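Local coordinates for fuculose-1-phosphate aldolase (Glaciozyma antarctica, PDB 4XXF), which is a zinc-containing member of the class II aldolase and adducin family, with an AraD-like alpha/beta fold, built here as a tetramer, at residues A5-P10 / G237-S242; I75-E80 / R92-A97. All coordinates share one frame; numbering follows the deposited sequence.

Interaction 1 of 2, residues A5-P10 / G237-S242; sequences ALTKPP and GYFQAS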
ATOM      1  N   ALA A   5     -23.870  13.004 -22.222  1.00 27.00           N
ATOM      2  CA  ALA A   5     -24.112  13.827 -21.035  1.00 26.09           C
ATOM      3  C   ALA A   5     -23.136  13.514 -19.907  1.00 26.38           C
ATOM      4  O   ALA A   5     -22.894  14.344 -19.029  1.00 28.31           O
ATOM      5  CB  ALA A   5     -25.542  13.640 -20.548  1.00 31.97           C
ATOM      6  N   LEU A   6     -22.579  12.309 -19.932  1.00 24.29           N
ATOM      7  CA  LEU A   6     -21.667  11.874 -18.883  1.00 20.41           C
ATOM      8  C   LEU A   6     -20.227  12.300 -19.155  1.00 21.48           C
ATOM      9  O   LEU A   6     -19.362  12.127 -18.305  1.00 19.19           O
ATOM     10  CB  LEU A   6     -21.737  10.355 -18.723  1.00 23.91           C
ATOM     11  CG  LEU A   6     -23.091   9.790 -18.284  1.00 24.35           C
ATOM     12  CD1 LEU A   6     -23.074   8.278 -18.364  1.00 24.39           C
ATOM     13  CD2 LEU A   6     -23.436  10.249 -16.878  1.00 30.88           C
ATOM     14  N   THR A   7     -19.974  12.863 -20.334  1.00 22.35           N
ATOM     15  CA  THR A   7     -18.613  13.206 -20.734  1.00 24.15           C
ATOM     16  C   THR A   7     -18.385  14.707 -20.711  1.00 21.94           C
ATOM     17  O   THR A   7     -17.343  15.194 -21.144  1.00 22.06           O
ATOM     18  CB  THR A   7     -18.287  12.694 -22.144  1.00 23.42           C
ATOM     19  OG1 THR A   7     -19.073  13.408 -23.108  1.00 25.01           O
ATOM     20  CG2 THR A   7     -18.574  11.207 -22.262  1.00 25.26           C
ATOM     21  N   LYS A   8     -19.378  15.435 -20.213  1.00 23.25           N
ATOM     22  CA  LYS A   8     -19.320  16.890 -20.144  1.00 23.32           C
ATOM     23  C   LYS A   8     -19.854  17.361 -18.806  1.00 24.53           C
ATOM     24  O   LYS A   8     -20.664  16.670 -18.192  1.00 22.78           O
ATOM     25  CB  LYS A   8     -20.140  17.531 -21.271  1.00 28.77           C
ATOM     26  CG  LYS A   8     -19.776  17.098 -22.684  1.00 33.19           C
ATOM     27  CD  LYS A   8     -20.803  17.629 -23.684  1.00 36.99           C
ATOM     28  CE  LYS A   8     -20.682  16.934 -25.032  1.00 41.50           C
ATOM     29  NZ  LYS A   8     -21.860  17.187 -25.913  1.00 43.96           N
ATOM     30  N   PRO A   9     -19.420  18.546 -18.352  1.00 22.37           N
ATOM     31  CA  PRO A   9     -19.963  19.113 -17.114  1.00 23.03           C
ATOM     32  C   PRO A   9     -21.458  19.391 -17.240  1.00 23.83           C
ATOM     33  O   PRO A   9     -21.965  19.507 -18.358  1.00 24.24           O
ATOM     34  CB  PRO A   9     -19.181  20.426 -16.948  1.00 27.01           C
ATOM     35  CG  PRO A   9     -17.974  20.276 -17.800  1.00 32.69           C
ATOM     36  CD  PRO A   9     -18.366  19.394 -18.939  1.00 28.25           C
ATOM     37  N   PRO A  10     -22.166  19.507 -16.110  1.00 22.98           N
ATOM     38  CA  PRO A  10     -23.575  19.915 -16.194  1.00 24.49           C
ATOM     39  C   PRO A  10     -23.728  21.341 -16.727  1.00 26.97           C
ATOM     40  O   PRO A  10     -22.765  22.104 -16.717  1.00 26.66           O
ATOM     41  CB  PRO A  10     -24.058  19.819 -14.744  1.00 28.11           C
ATOM     42  CG  PRO A  10     -22.819  19.944 -13.925  1.00 31.08           C
ATOM     43  CD  PRO A  10     -21.728  19.294 -14.720  1.00 31.10           C
ATOM     44  N   GLY A 237     -11.289  12.245 -21.239  1.00 13.65           N
ATOM     45  CA  GLY A 237     -10.685  12.558 -19.956  1.00 14.20           C
ATOM     46  C   GLY A 237     -11.718  12.813 -18.883  1.00 13.73           C
ATOM     47  O   GLY A 237     -11.616  12.300 -17.769  1.00 14.09           O
ATOM     48  N   TYR A 238     -12.733  13.601 -19.236  1.00 12.48           N
ATOM     49  CA  TYR A 238     -13.826  13.882 -18.318  1.00 12.91           C
ATOM     50  C   TYR A 238     -14.448  12.573 -17.818  1.00 12.66           C
ATOM     51  O   TYR A 238     -14.644  12.361 -16.619  1.00 13.33           O
ATOM     52  CB  TYR A 238     -14.889  14.766 -19.001  1.00 14.75           C
ATOM     53  CG  TYR A 238     -15.854  15.377 -18.015  1.00 14.14           C
ATOM     54  CD1 TYR A 238     -16.971  14.680 -17.571  1.00 14.95           C
ATOM     55  CD2 TYR A 238     -15.606  16.628 -17.485  1.00 14.98           C
ATOM     56  CE1 TYR A 238     -17.831  15.233 -16.633  1.00 14.32           C
ATOM     57  CE2 TYR A 238     -16.449  17.186 -16.553  1.00 15.19           C
ATOM     58  CZ  TYR A 238     -17.552  16.488 -16.127  1.00 15.05           C
ATOM     59  OH  TYR A 238     -18.366  17.075 -15.183  1.00 17.49           O
ATOM     60  N   PHE A 239     -14.745  11.678 -18.750  1.00 13.03           N
ATOM     61  CA  PHE A 239     -15.395  10.421 -18.396  1.00 12.70           C
ATOM     62  C   PHE A 239     -14.464   9.506 -17.586  1.00 13.16           C
ATOM     63  O   PHE A 239     -14.884   8.861 -16.613  1.00 12.73           O
ATOM     64  CB  PHE A 239     -15.874   9.720 -19.670  1.00 14.32           C
ATOM     65  CG  PHE A 239     -16.818   8.580 -19.425  1.00 14.12           C
ATOM     66  CD1 PHE A 239     -18.072   8.807 -18.882  1.00 17.25           C
ATOM     67  CD2 PHE A 239     -16.472   7.287 -19.777  1.00 19.10           C
ATOM     68  CE1 PHE A 239     -18.952   7.754 -18.666  1.00 18.73           C
ATOM     69  CE2 PHE A 239     -17.351   6.233 -19.564  1.00 19.20           C
ATOM     70  CZ  PHE A 239     -18.592   6.476 -19.013  1.00 17.29           C
ATOM     71  N   GLN A 240     -13.194   9.456 -17.965  1.00 13.21           N
ATOM     72  CA  GLN A 240     -12.245   8.587 -17.276  1.00 13.78           C
ATOM     73  C   GLN A 240     -12.012   9.016 -15.813  1.00 12.54           C
ATOM     74  O   GLN A 240     -11.714   8.170 -14.966  1.00 12.90           O
ATOM     75  CB  GLN A 240     -10.924   8.531 -18.055  1.00 13.85           C
ATOM     76  CG  GLN A 240     -10.992   7.631 -19.293  1.00 14.26           C
ATOM     77  CD  GLN A 240      -9.817   7.807 -20.247  1.00 15.35           C
ATOM     78  OE1 GLN A 240      -9.614   8.882 -20.822  1.00 19.31           O
ATOM     79  NE2 GLN A 240      -9.042   6.750 -20.427  1.00 14.99           N
ATOM     80  N   ALA A 241     -12.188  10.301 -15.509  1.00 11.45           N
ATOM     81  CA  ALA A 241     -12.074  10.785 -14.134  1.00 11.39           C
ATOM     82  C   ALA A 241     -13.320  10.488 -13.310  1.00 12.02           C
ATOM     83  O   ALA A 241     -13.252  10.499 -12.080  1.00 12.12           O
ATOM     84  CB  ALA A 241     -11.815  12.292 -14.113  1.00 15.38           C
ATOM     85  N   SER A 242     -14.461  10.250 -13.959  1.00 11.55           N
ATOM     86  CA  SER A 242     -15.735  10.279 -13.235  1.00 11.41           C
ATOM     87  C   SER A 242     -15.855   9.303 -12.043  1.00 11.97           C
ATOM     88  O   SER A 242     -16.383   9.709 -11.015  1.00 12.03           O
ATOM     89  CB  SER A 242     -16.907  10.098 -14.218  1.00 12.89           C
ATOM     90  OG  SER A 242     -16.912   8.846 -14.873  1.00 13.37           O
TER
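Tyr238 lays one face of its ring against the backbone where Lys8 runs into Pro9, with Lys8 C 3.6 Å above the ring plane and displaced toward the rim. With CG anti to the backbone N (chi1 -165°), the ring reaches out from helix 234-256 across the N-terminal chain. Its hydroxyl end reaches the alpha carbon of the proline, Tyr238 OH lying 3.2 Å from Pro9 CA, while Pro9 CG touches Tyr238 CE2 at 3.7 Å. At the root of the same side chain, Thr7 O sits 3.3 Å from Tyr238 CB.

Phe239 continues this close-packed half. Leu6 O comes to the edge of its ring, in plane, 3.6 Å from Phe239 CD1, and Leu6 CB packs on Phe239 CE1. Thr7 CG2 meets Phe239 CB more loosely, at 4.0 Å; the hydroxyl of Thr7 bonds instead to Ala4 O and Gln235 NE2. Phe62 of a second subunit makes an edge-to-face contact with the Phe239 ring.

The outer side is much thinner. Lys8 directs its CB away from the helix and is solvent-exposed, and exposed Pro10 only approaches the tyrosine, Pro10 CD being 4.1 Å from Tyr238 OH. The arrangement is an irregular N-terminal arm that passes through a Pro-Pro pair, laid across two consecutive aromatic residues of the C-terminal helix at a subunit interface of this AraD-like aldolase.

Interaction 2 of 2, residues I75-E80 / R92-A97; sequences ILVNQE and RIVNLA
Ile75 and Val77, on an outermost strand of the central sheet of the AraD-like fold within this chain, face Val94 in the extended chain that leads into helix 96-108. Aliphatic side chains carry the contact, meeting one another and backbone carbonyls. Ile75 does most of the touching, by two separate branches: its CG2 methyl lies 4.1 Å from Arg92 CA, whereas CD1 reaches farther along the other chain, to 3.9 Å from Val94 CB. Placing CG1 between the backbone N and the carbonyl carbon (chi1 49°) divides the two branches in this way. Val77, modelled in two conformers, adds a looser and less certain approach to the same valine, its CG2 lying 4.3 Å from Val94 CB in the conformer described here. At the far end the two chains barely meet, Leu96 CD1 being 4.3 Å from Glu80 O.

The next shell fixes both partners. Backbone hydrogen bonds to Val59 and Phe57 hold Ile75 and Val77 in the sheet beside strand 56-59, and Phe99 of helix 96-108 packs on both Val77 and Val94. Arg92 turns its polar end to the preceding loop, where NE and NH2 bond to Gly86 O and Gly87 O and NH1 forms a salt bridge with Glu89. Ile93 is bonded through its backbone to Phe62, and Asn95 occupies the N-cap position of helix 96-108, its OD1 accepting a weak hydrogen bond from Gly98 N. Nearest of all the approaches between the two segments is that of a methyl to a carbonyl: Ile75 CD1 stands 3.3 Å from Ile93 O.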
ATOM      1  N   ILE A  75      -8.750  29.895  -1.985  1.00 13.75           N
ATOM      2  CA  ILE A  75      -8.492  31.321  -2.136  1.00 14.43           C
ATOM      3  C   ILE A  75      -8.533  31.724  -3.598  1.00 13.96           C
ATOM      4  O   ILE A  75      -8.307  30.902  -4.490  1.00 14.30           O
ATOM      5  CB  ILE A  75      -7.128  31.726  -1.532  1.00 13.48           C
ATOM      6  CG1 ILE A  75      -6.008  30.803  -2.020  1.00 15.56           C
ATOM      7  CG2 ILE A  75      -7.202  31.735  -0.002  1.00 18.16           C
ATOM      8  CD1 ILE A  75      -4.608  31.315  -1.717  1.00 16.26           C
ATOM      9  N   LEU A  76      -8.824  32.995  -3.826  1.00 14.75           N
ATOM     10  CA  LEU A  76      -8.872  33.572  -5.156  1.00 14.12           C
ATOM     11  C   LEU A  76      -7.631  34.422  -5.368  1.00 18.17           C
ATOM     12  O   LEU A  76      -7.295  35.250  -4.524  1.00 18.22           O
ATOM     13  CB  LEU A  76     -10.132  34.414  -5.320  1.00 17.28           C
ATOM     14  CG  LEU A  76     -10.381  35.065  -6.678  1.00 17.97           C
ATOM     15  CD1 LEU A  76     -10.626  34.022  -7.758  1.00 20.74           C
ATOM     16  CD2 LEU A  76     -11.568  36.017  -6.575  1.00 20.21           C
ATOM     17  N   VAL A  77      -6.948  34.203  -6.487  1.00 15.93           N
ATOM     18  CA  VAL A  77      -5.667  34.827  -6.784  0.81 16.53           C
ATOM     19  C   VAL A  77      -5.727  35.466  -8.175  1.00 19.68           C
ATOM     20  O   VAL A  77      -6.292  34.865  -9.093  1.00 19.91           O
ATOM     21  CB  VAL A  77      -4.525  33.776  -6.711  0.81 18.32           C
ATOM     22  CG1 VAL A  77      -3.178  34.401  -7.036  0.81 20.13           C
ATOM     23  CG2 VAL A  77      -4.489  33.127  -5.334  0.81 17.85           C
ATOM     24  N   ASN A  78      -5.152  36.653  -8.354  1.00 17.07           N
ATOM     25  CA  ASN A  78      -5.145  37.215  -9.699  1.00 19.77           C
ATOM     26  C   ASN A  78      -3.916  36.711 -10.464  1.00 22.39           C
ATOM     27  O   ASN A  78      -3.122  35.924  -9.939  1.00 21.63           O
ATOM     28  CB  ASN A  78      -5.240  38.757  -9.686  1.00 19.60           C
ATOM     29  CG  ASN A  78      -4.035  39.439  -9.058  1.00 21.85           C
ATOM     30  OD1 ASN A  78      -2.993  38.831  -8.850  1.00 24.59           O
ATOM     31  ND2 ASN A  78      -4.185  40.724  -8.765  1.00 25.35           N
ATOM     32  N   GLN A  79      -3.798  37.116 -11.723  1.00 23.46           N
ATOM     33  CA  GLN A  79      -2.773  36.570 -12.606  1.00 24.78           C
ATOM     34  C   GLN A  79      -1.369  36.769 -12.046  1.00 31.04           C
ATOM     35  O   GLN A  79      -0.494  35.928 -12.247  1.00 25.61           O
ATOM     36  CB  GLN A  79      -2.868  37.207 -13.992  1.00 27.37           C
ATOM     37  CG  GLN A  79      -2.137  36.435 -15.080  1.00 32.66           C
ATOM     38  CD  GLN A  79      -3.018  35.405 -15.772  1.00 37.50           C
ATOM     39  OE1 GLN A  79      -4.149  35.698 -16.162  1.00 37.65           O
ATOM     40  NE2 GLN A  79      -2.497  34.194 -15.934  1.00 35.22           N
ATOM     41  N   GLU A  80      -1.162  37.874 -11.333  1.00 29.62           N
ATOM     42  CA  GLU A  80       0.167  38.208 -10.831  1.00 35.07           C
ATOM     43  C   GLU A  80       0.438  37.697  -9.413  1.00 33.27           C
ATOM     44  O   GLU A  80       1.480  37.993  -8.832  1.00 37.27           O
ATOM     45  CB  GLU A  80       0.397  39.727 -10.891  1.00 35.70           C
ATOM     46  CG  GLU A  80      -0.651  40.594 -10.193  1.00 44.96           C
ATOM     47  CD  GLU A  80      -1.700  41.156 -11.148  1.00 48.18           C
ATOM     48  OE1 GLU A  80      -2.012  42.370 -11.046  1.00 45.39           O
ATOM     49  OE2 GLU A  80      -2.221  40.388 -11.987  1.00 40.69           O
ATOM     50  N   ARG A  92      -4.699  32.983   4.243  1.00 19.61           N
ATOM     51  CA  ARG A  92      -4.981  33.584   2.950  1.00 17.82           C
ATOM     52  C   ARG A  92      -3.654  33.831   2.256  1.00 17.43           C
ATOM     53  O   ARG A  92      -3.239  34.969   2.025  1.00 20.98           O
ATOM     54  CB  ARG A  92      -5.806  34.858   3.123  1.00 21.04           C
ATOM     55  CG  ARG A  92      -7.227  34.519   3.533  1.00 20.58           C
ATOM     56  CD  ARG A  92      -8.041  35.702   3.999  1.00 22.07           C
ATOM     57  NE  ARG A  92      -9.400  35.247   4.274  1.00 24.99           N
ATOM     58  CZ  ARG A  92     -10.185  35.728   5.226  1.00 27.61           C
ATOM     59  NH1 ARG A  92      -9.761  36.708   6.014  1.00 32.15           N
ATOM     60  NH2 ARG A  92     -11.403  35.227   5.386  1.00 32.64           N
ATOM     61  N   ILE A  93      -2.999  32.716   1.938  1.00 18.04           N
ATOM     62  CA  ILE A  93      -1.655  32.729   1.379  0.54 17.48           C
ATOM     63  C   ILE A  93      -1.522  31.706   0.268  1.00 16.73           C
ATOM     64  O   ILE A  93      -2.089  30.617   0.331  1.00 15.92           O
ATOM     65  CB  ILE A  93      -0.577  32.446   2.454  0.54 18.52           C
ATOM     66  CG1 ILE A  93      -0.900  31.162   3.225  0.54 18.53           C
ATOM     67  CG2 ILE A  93      -0.444  33.621   3.403  0.54 21.98           C
ATOM     68  CD1 ILE A  93       0.242  30.685   4.107  0.54 22.87           C
ATOM     69  N   VAL A  94      -0.776  32.072  -0.766  1.00 19.44           N
ATOM     70  CA  VAL A  94      -0.530  31.193  -1.895  1.00 18.96           C
ATOM     71  C   VAL A  94       0.963  30.886  -1.969  1.00 21.26           C
ATOM     72  O   VAL A  94       1.796  31.722  -1.624  1.00 22.64           O
ATOM     73  CB  VAL A  94      -1.030  31.823  -3.231  1.00 18.30           C
ATOM     74  CG1 VAL A  94      -0.176  33.032  -3.636  1.00 21.78           C
ATOM     75  CG2 VAL A  94      -1.065  30.789  -4.347  1.00 21.78           C
ATOM     76  N   ASN A  95       1.300  29.666  -2.374  1.00 19.31           N
ATOM     77  CA  ASN A  95       2.673  29.344  -2.734  1.00 23.02           C
ATOM     78  C   ASN A  95       2.971  30.036  -4.071  1.00 19.14           C
ATOM     79  O   ASN A  95       2.500  29.594  -5.116  1.00 19.42           O
ATOM     80  CB  ASN A  95       2.840  27.822  -2.799  1.00 27.02           C
ATOM     81  CG  ASN A  95       4.119  27.375  -3.498  1.00 30.36           C
ATOM     82  OD1 ASN A  95       5.043  28.155  -3.727  1.00 37.73           O
ATOM     83  ND2 ASN A  95       4.173  26.091  -3.831  1.00 37.00           N
ATOM     84  N   LEU A  96       3.730  31.131  -4.039  1.00 22.32           N
ATOM     85  CA  LEU A  96       3.824  32.006  -5.212  1.00 27.00           C
ATOM     86  C   LEU A  96       4.555  31.361  -6.384  1.00 26.55           C
ATOM     87  O   LEU A  96       4.049  31.366  -7.505  1.00 23.65           O
ATOM     88  CB  LEU A  96       4.503  33.337  -4.857  1.00 25.80           C
ATOM     89  CG  LEU A  96       4.523  34.373  -5.992  1.00 30.22           C
ATOM     90  CD1 LEU A  96       3.107  34.784  -6.389  1.00 29.66           C
ATOM     91  CD2 LEU A  96       5.351  35.602  -5.626  1.00 33.04           C
ATOM     92  N   ALA A  97       5.739  30.815  -6.131  1.00 29.79           N
ATOM     93  CA  ALA A  97       6.550  30.247  -7.203  1.00 31.39           C
ATOM     94  C   ALA A  97       5.767  29.169  -7.936  1.00 28.81           C
ATOM     95  O   ALA A  97       5.710  29.150  -9.168  1.00 26.09           O
ATOM     96  CB  ALA A  97       7.852  29.685  -6.652  1.00 35.25           C
TER

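In the fold
Both contacts are partly buried: of seven touching residues, two are buried and two exposed in interaction 1, three and three in interaction 2. Within one chain their centres are 28 Å apart and their nearest atoms about 19 Å, and they share no secondary-structure element. Interaction 1 brings together the two ends of the chain, whereas interaction 2 joins segments only 12 residues apart, a sheet strand and the lead-in to a helix. Their chemistry differs accordingly: aromatic rings against backbone and proline in the first, branched aliphatic side chains against one another and against backbone carbonyls in the second. Leu6 of interaction 1 packs on Ile93 of a second subunit, while Ile93 here packs on Gly1 of a third.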